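Local coordinates for protein lysine cyclodeaminase (Streptomyces pristinaespiralis, PDB 5YU3) that catalyses the NAD-dependent cyclodeamination of L-lysine to L-pipecolic acid, probably by the oxidation, ring-closure and reduction route of the ornithine cyclodeaminase/mu-crystallin family, at residues Thr75-Gly80 / Leu116-Arg121. Residues are numbered along the deposited sequence; the frame is centred on the assembly and turned at random.
Sequences TLKTVG and LLTALR. With PRO (proline), chain G; NAD (nicotinamide-adenine-dinucleotide), chain F.
K77 of strand 73-81 reaches across to helix 115-133, where T118 and R121 meet its ammonium group beside the carboxylate of a bound proline. The chain can be followed outward. CB leaves the strand toward the helix, and CG lies anti to the backbone N (chi1 -178°), which carries the chain toward the helix; the K77 side chain also touches M65 and V98 of the flanking strands. CD is the first atom to near the helix, 3.7 Å from T118 OG1. After the bend at chi3 (90°), CE passes 3.1 Å from the proline O, and NZ closes two hydrogen bonds, 2.8 Å to T118 OG1 and 2.6 Å to that same proline O. D308 OD1 adds a salt bridge to NZ and another to R121 NE. T118 OG1 accepts from K77 NZ while also hydrogen-bonded to G114 O one helical turn back, and CG2 packs 3.7 Å from NAD C5N on the nicotinamide ring. R121 doubles back through chi2 and chi3, bringing its guanidinium with one face under K77 NZ and its edge to the ligands: NH2 donates to proline OXT at 2.8 Å (N-H...O angle 154°), and NH1 bonds weakly to NAD O7N. With an alanine at K77, the proline O and T118 OG1 are likely to lose their shared donor, and D308 one of its two salt-bridge partners. K77 NZ and R121 NH2, 3.2 Å apart, are two donors gathered by shared anions, since each takes one carboxylate oxygen of the ligand; D308, bridging K77 NZ and R121 NE, probably offsets their positive charges further. With a lysine and an arginine each on one carboxylate oxygen, and T118 and R121 also contacting the nicotinamide, the site would be expected to hold an amino-acid carboxylate in a fixed orientation beside the cofactor, consistent with recognition of the α-carboxylate of lysine and ornithine.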
# COMPACT_ATOMS: atom_id res chain seq x y z
N THR A 75 1.92 -6.04 7.91
CA THR A 75 1.18 -6.70 6.84
C THR A 75 0.57 -5.64 5.95
O THR A 75 0.05 -4.64 6.45
CB THR A 75 0.08 -7.60 7.41
OG1 THR A 75 0.68 -8.63 8.20
CG2 THR A 75 -0.74 -8.24 6.29
N LEU A 76 0.63 -5.83 4.64
CA LEU A 76 -0.09 -4.97 3.71
C LEU A 76 -0.88 -5.82 2.73
O LEU A 76 -0.29 -6.60 1.98
CB LEU A 76 0.86 -4.03 2.95
CG LEU A 76 0.15 -2.95 2.10
CD1 LEU A 76 -0.42 -1.83 2.96
CD2 LEU A 76 1.05 -2.38 1.02
N LYS A 77 -2.20 -5.66 2.71
CA LYS A 77 -2.98 -6.26 1.64
C LYS A 77 -3.33 -5.19 0.61
O LYS A 77 -3.76 -4.09 0.96
CB LYS A 77 -4.26 -6.94 2.14
CG LYS A 77 -5.01 -7.59 0.96
CD LYS A 77 -6.09 -8.57 1.39
CE LYS A 77 -7.43 -7.87 1.56
NZ LYS A 77 -8.46 -8.78 2.13
N THR A 78 -3.09 -5.53 -0.66
CA THR A 78 -3.49 -4.71 -1.79
C THR A 78 -4.57 -5.49 -2.52
O THR A 78 -4.38 -6.67 -2.84
CB THR A 78 -2.31 -4.43 -2.72
OG1 THR A 78 -1.57 -5.65 -2.93
CG2 THR A 78 -1.38 -3.40 -2.11
N VAL A 79 -5.72 -4.86 -2.74
CA VAL A 79 -6.87 -5.62 -3.22
C VAL A 79 -7.77 -4.73 -4.05
O VAL A 79 -8.07 -3.59 -3.66
CB VAL A 79 -7.62 -6.26 -2.03
CG1 VAL A 79 -8.00 -5.20 -0.98
CG2 VAL A 79 -8.86 -7.00 -2.53
N GLY A 80 -8.19 -5.24 -5.20
CA GLY A 80 -9.14 -4.54 -6.05
C GLY A 80 -10.54 -5.11 -5.92
O GLY A 80 -10.73 -6.30 -5.67
N LEU A 116 -7.94 -16.24 -2.25
CA LEU A 116 -8.48 -17.26 -1.36
C LEU A 116 -8.50 -16.78 0.09
O LEU A 116 -9.51 -16.93 0.79
CB LEU A 116 -7.67 -18.56 -1.47
CG LEU A 116 -8.10 -19.69 -0.53
CD1 LEU A 116 -9.55 -20.08 -0.79
CD2 LEU A 116 -7.16 -20.91 -0.68
N LEU A 117 -7.38 -16.22 0.56
CA LEU A 117 -7.29 -15.71 1.93
C LEU A 117 -8.42 -14.73 2.25
O LEU A 117 -9.00 -14.78 3.34
CB LEU A 117 -5.92 -15.05 2.14
CG LEU A 117 -5.54 -14.39 3.46
CD1 LEU A 117 -4.02 -14.41 3.65
CD2 LEU A 117 -6.03 -12.94 3.53
N THR A 118 -8.72 -13.81 1.33
CA THR A 118 -9.78 -12.83 1.59
C THR A 118 -11.13 -13.53 1.76
O THR A 118 -11.88 -13.26 2.71
CB THR A 118 -9.87 -11.79 0.45
OG1 THR A 118 -8.68 -10.99 0.44
CG2 THR A 118 -11.09 -10.86 0.64
N ALA A 119 -11.42 -14.48 0.87
CA ALA A 119 -12.69 -15.21 0.96
C ALA A 119 -12.76 -16.00 2.27
O ALA A 119 -13.82 -16.05 2.90
CB ALA A 119 -12.85 -16.14 -0.25
N LEU A 120 -11.64 -16.61 2.69
CA LEU A 120 -11.63 -17.38 3.92
C LEU A 120 -11.89 -16.50 5.14
O LEU A 120 -12.73 -16.83 5.98
CB LEU A 120 -10.29 -18.11 4.07
CG LEU A 120 -10.06 -19.21 3.03
CD1 LEU A 120 -8.66 -19.83 3.20
CD2 LEU A 120 -11.13 -20.29 3.11
N ARG A 121 -11.13 -15.40 5.28
CA ARG A 121 -11.28 -14.64 6.53
C ARG A 121 -12.59 -13.85 6.56
O ARG A 121 -13.06 -13.50 7.65
CB ARG A 121 -10.05 -13.73 6.77
CG ARG A 121 -9.69 -12.71 5.68
CD ARG A 121 -10.69 -11.54 5.64
NE ARG A 121 -10.07 -10.26 5.36
CZ ARG A 121 -10.74 -9.18 4.95
NH1 ARG A 121 -12.06 -9.24 4.74
NH2 ARG A 121 -10.08 -8.04 4.75
N PRO G . -13.29 -4.89 1.32
CA PRO G . -12.37 -6.04 0.82
C PRO G . -11.36 -6.46 1.93
O PRO G . -10.40 -7.11 1.51
CB PRO G . -11.81 -5.54 -0.21
CG PRO G . -12.98 -4.64 -0.87
CD PRO G . -13.90 -4.50 0.04
OXT PRO G . -11.52 -6.20 3.18
PA NAD F . -18.82 -11.21 -6.86
O1A NAD F . -18.79 -10.33 -8.08
O2A NAD F . -18.17 -12.58 -6.91
O5B NAD F . -20.36 -11.48 -6.48
C5B NAD F . -21.25 -10.37 -6.27
C4B NAD F . -22.63 -10.84 -6.70
O4B NAD F . -23.59 -9.84 -6.35
C3B NAD F . -22.72 -11.01 -8.22
O3B NAD F . -23.08 -12.37 -8.54
C2B NAD F . -23.81 -10.03 -8.63
O2B NAD F . -24.64 -10.50 -9.69
C1B NAD F . -24.61 -9.91 -7.35
N9A NAD F . -25.47 -8.71 -7.22
C8A NAD F . -25.23 -7.45 -7.65
N7A NAD F . -26.27 -6.62 -7.31
C5A NAD F . -27.17 -7.38 -6.64
C6A NAD F . -28.48 -7.18 -5.99
N6A NAD F . -29.07 -5.96 -5.98
N1A NAD F . -29.06 -8.24 -5.40
C2A NAD F . -28.52 -9.47 -5.38
N3A NAD F . -27.33 -9.74 -5.96
C4A NAD F . -26.63 -8.75 -6.58
O3 NAD F . -18.18 -10.35 -5.64
PN NAD F . -17.80 -10.88 -4.18
O1N NAD F . -18.81 -11.93 -3.77
O2N NAD F . -16.32 -11.20 -4.17
O5D NAD F . -17.98 -9.55 -3.29
C5D NAD F . -19.29 -9.08 -2.95
C4D NAD F . -19.16 -7.87 -2.03
O4D NAD F . -18.43 -8.23 -0.85
C3D NAD F . -18.37 -6.75 -2.68
O3D NAD F . -18.95 -5.49 -2.27
C2D NAD F . -17.01 -6.87 -2.04
O2D NAD F . -16.24 -5.66 -2.11
C1D NAD F . -17.41 -7.26 -0.64
N1N NAD F . -16.35 -7.84 0.18
C2N NAD F . -16.37 -7.60 1.49
C3N NAD F . -15.39 -8.12 2.33
C7N NAD F . -15.47 -7.84 3.79
O7N NAD F . -14.53 -8.07 4.52
N7N NAD F . -16.63 -7.37 4.29
C4N NAD F . -14.39 -8.93 1.80
C5N NAD F . -14.41 -9.19 0.43
C6N NAD F . -15.41 -8.64 -0.37